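Local atomic coordinates of spindle pole body-associated protein VIK1 (Saccharomyces cerevisiae, PDB entry 2O0A), a protein that recruits the minus end-directed kinesin Kar3 to microtubules and modulates its interaction with them through a motor-like domain that lacks a nucleotide-binding site. Residues P38-I50 against G53-P66. Residues are numbered along the deposited sequence; the frame is centred on the assembly and turned at random.
Sequences PENLLFDYENGVI and GLSEHVYKFNRVIP
Y45 packs against V64 and P66, its ring turned so that one face receives the proline while its edge meets the V64 carbonyl. P66 CG stands 4.3 Å from the centroid of the Y45 ring, 25° off its normal, a CH-pi contact; V64 CG1 comes within 3.6 Å of Y45 CE1, the two side chains crossing at about a right angle. With CG beside the backbone N (chi1 -66°), the ring swings against V64 and P66, and its hydroxyl bonds to E34. The other methyl of V64, CG2, turns to the G48 backbone, 3.6 Å from G48 C, and to I50 CG1. I50 then extends CD1 obliquely to F61, 3.7 Å from F61 CE2, which gives an apolar row from Y45 through V64 and I50 to F61. V49 and K60 project from the face of the small three-stranded antiparallel sheet opposite I50 and Y59, and there V49 CG1 packs on V58 CG1. I50 and Y59 form a hydrogen-bonded pair, I50 N to Y59 O being 2.8 Å and almost straight (173°); F61 N donates to G48 O. G48 and V49 both face D44 in a G1 bulge, the glycine with positive phi. Water links Y45 O to V64 N, and another joins E46 OE1 to R63 NH1, while R63 NE forms a salt bridge with E16 of helix 4-23. Apolar packing thus ties the small sheet to the edge strand 63-66 of the kinesin-like central sheet, with main-chain bonds and waters serving the polar atoms along the seam.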
ATOM      1  N   PRO A  38      13.541  11.166 -14.922  1.00 20.84           N
ATOM      2  CA  PRO A  38      14.039  12.210 -15.825  1.00 21.56           C
ATOM      3  C   PRO A  38      14.561  13.453 -15.109  1.00 22.12           C
ATOM      4  O   PRO A  38      14.021  13.863 -14.081  1.00 21.83           O
ATOM      5  CB  PRO A  38      12.813  12.526 -16.680  1.00 21.45           C
ATOM      6  CG  PRO A  38      12.064  11.234 -16.705  1.00 23.07           C
ATOM      7  CD  PRO A  38      12.155  10.803 -15.263  1.00 20.65           C
ATOM      8  N   GLU A  39      15.625  14.036 -15.662  1.00 22.98           N
ATOM      9  CA  GLU A  39      16.252  15.212 -15.043  1.00 24.42           C
ATOM     10  C   GLU A  39      15.348  16.446 -15.063  1.00 25.06           C
ATOM     11  O   GLU A  39      15.508  17.344 -14.230  1.00 25.79           O
ATOM     12  CB  GLU A  39      17.614  15.522 -15.683  1.00 24.83           C
ATOM     13  CG  GLU A  39      18.657  14.440 -15.450  1.00 25.97           C
ATOM     14  CD  GLU A  39      20.030  14.788 -16.004  0.10 24.58           C
ATOM     15  OE1 GLU A  39      20.309  15.983 -16.240  0.10 24.37           O
ATOM     16  OE2 GLU A  39      20.837  13.854 -16.195  0.10 24.25           O
ATOM     17  N   ASN A  40      14.393  16.479 -15.990  1.00 25.72           N
ATOM     18  CA  ASN A  40      13.468  17.603 -16.114  1.00 26.22           C
ATOM     19  C   ASN A  40      12.247  17.492 -15.203  1.00 26.20           C
ATOM     20  O   ASN A  40      11.410  18.400 -15.168  1.00 26.84           O
ATOM     21  CB  ASN A  40      13.029  17.802 -17.574  1.00 26.42           C
ATOM     22  CG  ASN A  40      12.111  16.699 -18.075  0.10 26.26           C
ATOM     23  OD1 ASN A  40      12.256  15.535 -17.707  0.10 26.53           O
ATOM     24  ND2 ASN A  40      11.165  17.067 -18.928  0.10 26.59           N
ATOM     25  N   LEU A  41      12.126  16.371 -14.490  1.00 25.68           N
ATOM     26  CA  LEU A  41      11.134  16.269 -13.424  1.00 25.55           C
ATOM     27  C   LEU A  41      11.654  17.034 -12.216  1.00 25.22           C
ATOM     28  O   LEU A  41      12.811  16.862 -11.824  1.00 26.21           O
ATOM     29  CB  LEU A  41      10.868  14.804 -13.060  1.00 25.04           C
ATOM     30  CG  LEU A  41       9.692  14.104 -13.770  1.00 27.36           C
ATOM     31  CD1 LEU A  41       9.552  12.688 -13.185  1.00 25.26           C
ATOM     32  CD2 LEU A  41       8.397  14.876 -13.626  1.00 27.25           C
ATOM     33  N   LEU A  42      10.814  17.902 -11.658  1.00 24.20           N
ATOM     34  CA  LEU A  42      11.187  18.706 -10.503  1.00 24.30           C
ATOM     35  C   LEU A  42      10.508  18.166  -9.262  1.00 23.28           C
ATOM     36  O   LEU A  42       9.308  17.883  -9.282  1.00 23.40           O
ATOM     37  CB  LEU A  42      10.827  20.182 -10.700  1.00 24.54           C
ATOM     38  CG  LEU A  42      11.587  21.028 -11.736  1.00 26.29           C
ATOM     39  CD1 LEU A  42      13.056  20.619 -11.900  0.20 25.50           C
ATOM     40  CD2 LEU A  42      10.875  21.024 -13.075  1.00 26.63           C
ATOM     41  N   PHE A  43      11.282  18.001  -8.195  1.00 22.66           N
ATOM     42  CA  PHE A  43      10.757  17.449  -6.947  1.00 21.95           C
ATOM     43  C   PHE A  43      10.794  18.462  -5.835  1.00 21.86           C
ATOM     44  O   PHE A  43      11.855  18.988  -5.504  1.00 22.34           O
ATOM     45  CB  PHE A  43      11.565  16.230  -6.515  1.00 22.30           C
ATOM     46  CG  PHE A  43      11.578  15.142  -7.524  1.00 21.62           C
ATOM     47  CD1 PHE A  43      10.612  14.145  -7.502  1.00 22.15           C
ATOM     48  CD2 PHE A  43      12.550  15.115  -8.520  1.00 21.45           C
ATOM     49  CE1 PHE A  43      10.614  13.137  -8.456  1.00 22.80           C
ATOM     50  CE2 PHE A  43      12.552  14.116  -9.474  1.00 20.08           C
ATOM     51  CZ  PHE A  43      11.594  13.121  -9.438  1.00 22.19           C
ATOM     52  N   ASP A  44       9.624  18.716  -5.263  1.00 20.81           N
ATOM     53  CA  ASP A  44       9.498  19.550  -4.077  1.00 20.80           C
ATOM     54  C   ASP A  44       9.150  18.648  -2.883  1.00 20.21           C
ATOM     55  O   ASP A  44       7.983  18.339  -2.637  1.00 19.89           O
ATOM     56  CB  ASP A  44       8.435  20.633  -4.313  1.00 21.17           C
ATOM     57  CG  ASP A  44       8.318  21.614  -3.147  1.00 22.49           C
ATOM     58  OD1 ASP A  44       8.809  21.298  -2.033  1.00 24.31           O
ATOM     59  OD2 ASP A  44       7.741  22.708  -3.350  1.00 22.69           O
ATOM     60  N   TYR A  45      10.179  18.259  -2.137  1.00 19.89           N
ATOM     61  CA  TYR A  45      10.016  17.305  -1.038  1.00 20.30           C
ATOM     62  C   TYR A  45       9.386  17.948   0.202  1.00 20.64           C
ATOM     63  O   TYR A  45       8.864  17.251   1.071  1.00 20.49           O
ATOM     64  CB  TYR A  45      11.365  16.668  -0.691  1.00 20.08           C
ATOM     65  CG  TYR A  45      11.946  15.784  -1.782  1.00 19.66           C
ATOM     66  CD1 TYR A  45      11.369  14.550  -2.088  1.00 20.13           C
ATOM     67  CD2 TYR A  45      13.079  16.170  -2.505  1.00 19.96           C
ATOM     68  CE1 TYR A  45      11.898  13.726  -3.085  1.00 20.29           C
ATOM     69  CE2 TYR A  45      13.627  15.337  -3.510  1.00 18.87           C
ATOM     70  CZ  TYR A  45      13.017  14.127  -3.801  1.00 19.84           C
ATOM     71  OH  TYR A  45      13.534  13.277  -4.752  1.00 19.56           O
ATOM     72  N   GLU A  46       9.444  19.279   0.294  1.00 21.56           N
ATOM     73  CA  GLU A  46       8.804  19.989   1.406  1.00 21.89           C
ATOM     74  C   GLU A  46       7.294  20.120   1.214  1.00 21.80           C
ATOM     75  O   GLU A  46       6.525  19.981   2.168  1.00 21.58           O
ATOM     76  CB  GLU A  46       9.424  21.382   1.619  1.00 22.87           C
ATOM     77  CG  GLU A  46      10.621  21.411   2.560  1.00 24.82           C
ATOM     78  CD  GLU A  46      10.239  21.266   4.020  0.10 24.59           C
ATOM     79  OE1 GLU A  46      10.673  20.278   4.648  0.10 24.91           O
ATOM     80  OE2 GLU A  46       9.507  22.137   4.539  0.10 25.18           O
ATOM     81  N   ASN A  47       6.865  20.372  -0.022  1.00 21.24           N
ATOM     82  CA  ASN A  47       5.458  20.672  -0.283  1.00 21.13           C
ATOM     83  C   ASN A  47       4.723  19.553  -1.006  1.00 20.77           C
ATOM     84  O   ASN A  47       3.523  19.658  -1.267  1.00 20.58           O
ATOM     85  CB  ASN A  47       5.337  21.989  -1.071  1.00 21.02           C
ATOM     86  CG  ASN A  47       5.939  23.164  -0.329  1.00 21.86           C
ATOM     87  OD1 ASN A  47       6.899  23.790  -0.804  1.00 25.58           O
ATOM     88  ND2 ASN A  47       5.413  23.446   0.854  1.00 21.08           N
ATOM     89  N   GLY A  48       5.462  18.488  -1.333  1.00 20.39           N
ATOM     90  CA  GLY A  48       4.879  17.279  -1.907  1.00 20.33           C
ATOM     91  C   GLY A  48       4.443  17.479  -3.342  1.00 19.99           C
ATOM     92  O   GLY A  48       3.332  17.134  -3.716  1.00 20.54           O
ATOM     93  N   VAL A  49       5.328  18.046  -4.145  1.00 20.15           N
ATOM     94  CA  VAL A  49       4.984  18.370  -5.524  1.00 20.43           C
ATOM     95  C   VAL A  49       5.993  17.736  -6.481  1.00 20.43           C
ATOM     96  O   VAL A  49       7.185  17.787  -6.234  1.00 20.90           O
ATOM     97  CB  VAL A  49       4.967  19.910  -5.749  1.00 20.55           C
ATOM     98  CG1 VAL A  49       4.459  20.221  -7.131  1.00 21.90           C
ATOM     99  CG2 VAL A  49       4.099  20.595  -4.705  1.00 21.77           C
ATOM    100  N   ILE A  50       5.501  17.131  -7.560  1.00 20.98           N
ATOM    101  CA  ILE A  50       6.339  16.741  -8.692  1.00 21.35           C
ATOM    102  C   ILE A  50       5.817  17.507  -9.905  1.00 21.88           C
ATOM    103  O   ILE A  50       4.632  17.419 -10.242  1.00 21.77           O
ATOM    104  CB  ILE A  50       6.306  15.223  -8.975  1.00 20.80           C
ATOM    105  CG1 ILE A  50       6.692  14.441  -7.718  1.00 20.79           C
ATOM    106  CG2 ILE A  50       7.231  14.863 -10.157  1.00 21.61           C
ATOM    107  CD1 ILE A  50       6.498  12.935  -7.854  1.00 19.40           C
ATOM    108  N   GLY A  53       8.821  19.352 -16.145  1.00 28.59           N
ATOM    109  CA  GLY A  53       9.572  20.565 -16.498  1.00 29.31           C
ATOM    110  C   GLY A  53       9.257  21.227 -17.828  1.00 29.72           C
ATOM    111  O   GLY A  53       9.486  22.431 -17.987  0.70 29.78           O
ATOM    112  N   LEU A  54       8.744  20.453 -18.782  1.00 30.02           N
ATOM    113  CA  LEU A  54       8.448  20.985 -20.112  1.00 30.30           C
ATOM    114  C   LEU A  54       6.956  21.251 -20.319  1.00 30.65           C
ATOM    115  O   LEU A  54       6.584  22.274 -20.893  0.70 30.70           O
ATOM    116  CB  LEU A  54       9.006  20.085 -21.218  1.00 30.28           C
ATOM    117  CG  LEU A  54      10.483  19.691 -21.189  1.00 30.49           C
ATOM    118  CD1 LEU A  54      10.785  18.773 -22.363  1.00 30.48           C
ATOM    119  CD2 LEU A  54      11.423  20.902 -21.173  1.00 30.93           C
ATOM    120  N   SER A  55       6.109  20.340 -19.845  1.00 30.74           N
ATOM    121  CA  SER A  55       4.658  20.548 -19.887  1.00 30.89           C
ATOM    122  C   SER A  55       4.224  21.560 -18.822  1.00 30.67           C
ATOM    123  O   SER A  55       3.155  22.171 -18.920  0.70 30.99           O
ATOM    124  CB  SER A  55       3.927  19.228 -19.664  1.00 30.98           C
ATOM    125  OG  SER A  55       3.864  18.925 -18.282  1.00 31.13           O
ATOM    126  N   GLU A  56       5.068  21.725 -17.805  1.00 30.61           N
ATOM    127  CA  GLU A  56       4.782  22.565 -16.640  1.00 30.04           C
ATOM    128  C   GLU A  56       3.607  22.048 -15.782  1.00 29.85           C
ATOM    129  O   GLU A  56       3.058  22.791 -14.960  1.00 30.37           O
ATOM    130  CB  GLU A  56       4.565  24.027 -17.066  0.10 30.11           C
ATOM    131  CG  GLU A  56       5.838  24.731 -17.535  0.10 30.15           C
ATOM    132  CD  GLU A  56       5.564  26.043 -18.251  0.50 30.12           C
ATOM    133  OE1 GLU A  56       5.851  27.109 -17.668  0.10 30.49           O
ATOM    134  OE2 GLU A  56       5.057  26.006 -19.395  0.50 31.04           O
ATOM    135  N   HIS A  57       3.235  20.775 -15.955  1.00 28.75           N
ATOM    136  CA  HIS A  57       2.118  20.199 -15.192  1.00 27.94           C
ATOM    137  C   HIS A  57       2.518  19.885 -13.751  1.00 26.57           C
ATOM    138  O   HIS A  57       3.546  19.250 -13.516  1.00 26.62           O
ATOM    139  CB  HIS A  57       1.570  18.933 -15.855  1.00 28.37           C
ATOM    140  CG  HIS A  57       0.218  18.534 -15.353  1.00 30.23           C
ATOM    141  ND1 HIS A  57      -0.865  18.369 -16.188  1.00 33.21           N
ATOM    142  CD2 HIS A  57      -0.232  18.275 -14.100  1.00 32.13           C
ATOM    143  CE1 HIS A  57      -1.922  18.025 -15.473  1.00 32.46           C
ATOM    144  NE2 HIS A  57      -1.564  17.960 -14.204  1.00 32.50           N
ATOM    145  N   VAL A  58       1.682  20.321 -12.812  1.00 25.27           N
ATOM    146  CA  VAL A  58       1.898  20.124 -11.373  1.00 24.69           C
ATOM    147  C   VAL A  58       1.127  18.915 -10.829  1.00 24.00           C
ATOM    148  O   VAL A  58      -0.108  18.837 -10.957  1.00 23.90           O
ATOM    149  CB  VAL A  58       1.509  21.405 -10.567  1.00 24.97           C
ATOM    150  CG1 VAL A  58       1.704  21.202  -9.091  1.00 25.07           C
ATOM    151  CG2 VAL A  58       2.332  22.605 -11.046  1.00 25.81           C
ATOM    152  N   TYR A  59       1.871  17.982 -10.224  1.00 22.64           N
ATOM    153  CA  TYR A  59       1.294  16.807  -9.571  1.00 22.05           C
ATOM    154  C   TYR A  59       1.600  16.847  -8.080  1.00 21.59           C
ATOM    155  O   TYR A  59       2.752  16.791  -7.681  1.00 22.27           O
ATOM    156  CB  TYR A  59       1.837  15.516 -10.189  1.00 22.04           C
ATOM    157  CG  TYR A  59       1.505  15.365 -11.653  1.00 21.95           C
ATOM    158  CD1 TYR A  59       0.282  14.851 -12.050  1.00 21.33           C
ATOM    159  CD2 TYR A  59       2.424  15.752 -12.642  1.00 23.49           C
ATOM    160  CE1 TYR A  59      -0.027  14.707 -13.396  1.00 22.30           C
ATOM    161  CE2 TYR A  59       2.121  15.616 -13.989  1.00 24.19           C
ATOM    162  CZ  TYR A  59       0.890  15.102 -14.351  1.00 23.98           C
ATOM    163  OH  TYR A  59       0.572  14.954 -15.675  1.00 24.07           O
ATOM    164  N   LYS A  60       0.548  16.954  -7.279  1.00 21.09           N
ATOM    165  CA  LYS A  60       0.687  17.015  -5.826  1.00 20.96           C
ATOM    166  C   LYS A  60       0.393  15.662  -5.178  1.00 19.99           C
ATOM    167  O   LYS A  60      -0.350  14.837  -5.730  1.00 20.72           O
ATOM    168  CB  LYS A  60      -0.230  18.091  -5.240  1.00 21.75           C
ATOM    169  CG  LYS A  60       0.076  19.483  -5.767  1.00 23.13           C
ATOM    170  CD  LYS A  60      -0.597  20.547  -4.933  1.00 26.54           C
ATOM    171  CE  LYS A  60      -1.081  21.685  -5.810  0.10 25.61           C
ATOM    172  NZ  LYS A  60      -2.112  22.508  -5.119  0.10 25.63           N
ATOM    173  N   PHE A  61       0.989  15.467  -4.003  1.00 18.61           N
ATOM    174  CA  PHE A  61       0.833  14.246  -3.222  1.00 18.09           C
ATOM    175  C   PHE A  61       0.778  14.658  -1.765  1.00 17.60           C
ATOM    176  O   PHE A  61       1.227  15.752  -1.400  1.00 18.60           O
ATOM    177  CB  PHE A  61       2.044  13.345  -3.425  1.00 17.08           C
ATOM    178  CG  PHE A  61       2.159  12.788  -4.821  1.00 17.62           C
ATOM    179  CD1 PHE A  61       1.640  11.539  -5.121  1.00 17.59           C
ATOM    180  CD2 PHE A  61       2.782  13.522  -5.825  1.00 18.37           C
ATOM    181  CE1 PHE A  61       1.728  11.027  -6.403  1.00 17.46           C
ATOM    182  CE2 PHE A  61       2.878  13.018  -7.122  1.00 17.77           C
ATOM    183  CZ  PHE A  61       2.354  11.764  -7.406  1.00 17.54           C
ATOM    184  N   ASN A  62       0.255  13.787  -0.906  1.00 17.58           N
ATOM    185  CA  ASN A  62       0.315  14.105   0.512  1.00 17.39           C
ATOM    186  C   ASN A  62       1.764  14.307   0.958  1.00 17.00           C
ATOM    187  O   ASN A  62       2.068  15.206   1.760  1.00 18.09           O
ATOM    188  CB  ASN A  62      -0.417  13.042   1.336  1.00 17.42           C
ATOM    189  CG  ASN A  62      -1.895  12.981   0.997  1.00 19.28           C
ATOM    190  OD1 ASN A  62      -2.356  12.019   0.417  1.00 22.17           O
ATOM    191  ND2 ASN A  62      -2.627  14.049   1.299  1.00 21.06           N
ATOM    192  N   ARG A  63       2.663  13.491   0.418  1.00 16.54           N
ATOM    193  CA  ARG A  63       4.094  13.664   0.614  1.00 15.93           C
ATOM    194  C   ARG A  63       4.823  12.958  -0.527  1.00 15.66           C
ATOM    195  O   ARG A  63       4.355  11.926  -1.020  1.00 14.85           O
ATOM    196  CB  ARG A  63       4.519  13.108   1.980  1.00 16.73           C
ATOM    197  CG  ARG A  63       5.999  13.237   2.289  1.00 17.66           C
ATOM    198  CD  ARG A  63       6.268  13.231   3.774  1.00 19.65           C
ATOM    199  NE  ARG A  63       5.841  14.452   4.473  1.00 19.83           N
ATOM    200  CZ  ARG A  63       6.517  15.600   4.476  1.00 20.54           C
ATOM    201  NH1 ARG A  63       7.655  15.721   3.800  1.00 21.20           N
ATOM    202  NH2 ARG A  63       6.051  16.637   5.163  1.00 21.43           N
ATOM    203  N   VAL A  64       5.944  13.541  -0.943  1.00 15.04           N
ATOM    204  CA  VAL A  64       6.889  12.953  -1.897  1.00 15.64           C
ATOM    205  C   VAL A  64       8.106  12.514  -1.100  1.00 16.05           C
ATOM    206  O   VAL A  64       8.766  13.308  -0.419  1.00 15.53           O
ATOM    207  CB  VAL A  64       7.264  13.955  -3.024  1.00 15.81           C
ATOM    208  CG1 VAL A  64       8.398  13.396  -3.886  1.00 17.31           C
ATOM    209  CG2 VAL A  64       6.030  14.237  -3.854  1.00 16.66           C
ATOM    210  N   ILE A  65       8.375  11.218  -1.150  1.00 15.62           N
ATOM    211  CA  ILE A  65       9.352  10.591  -0.285  1.00 15.75           C
ATOM    212  C   ILE A  65      10.543  10.111  -1.097  1.00 17.07           C
ATOM    213  O   ILE A  65      10.382   9.276  -1.975  1.00 15.25           O
ATOM    214  CB  ILE A  65       8.699   9.369   0.444  1.00 15.75           C
ATOM    215  CG1 ILE A  65       7.510   9.822   1.296  1.00 15.94           C
ATOM    216  CG2 ILE A  65       9.715   8.636   1.289  1.00 14.52           C
ATOM    217  CD1 ILE A  65       6.556   8.677   1.671  1.00 15.58           C
ATOM    218  N   PRO A  66      11.750  10.613  -0.789  1.00 17.86           N
ATOM    219  CA  PRO A  66      12.925  10.190  -1.552  1.00 18.74           C
ATOM    220  C   PRO A  66      13.519   8.868  -1.062  1.00 19.14           C
ATOM    221  O   PRO A  66      13.993   8.778   0.073  1.00 19.68           O
ATOM    222  CB  PRO A  66      13.909  11.349  -1.338  1.00 18.80           C
ATOM    223  CG  PRO A  66      13.536  11.903   0.004  1.00 18.64           C
ATOM    224  CD  PRO A  66      12.085  11.598   0.256  1.00 18.78           C
TER
HETATM  225  O   HOH W   1       6.601  16.124   0.344  1.00 18.95           O
HETATM  226  O   HOH W   2       8.919  18.374   4.871  1.00 37.98           O
HETATM  227  O   HOH W   3       1.135  18.388  -1.560  1.00 33.60           O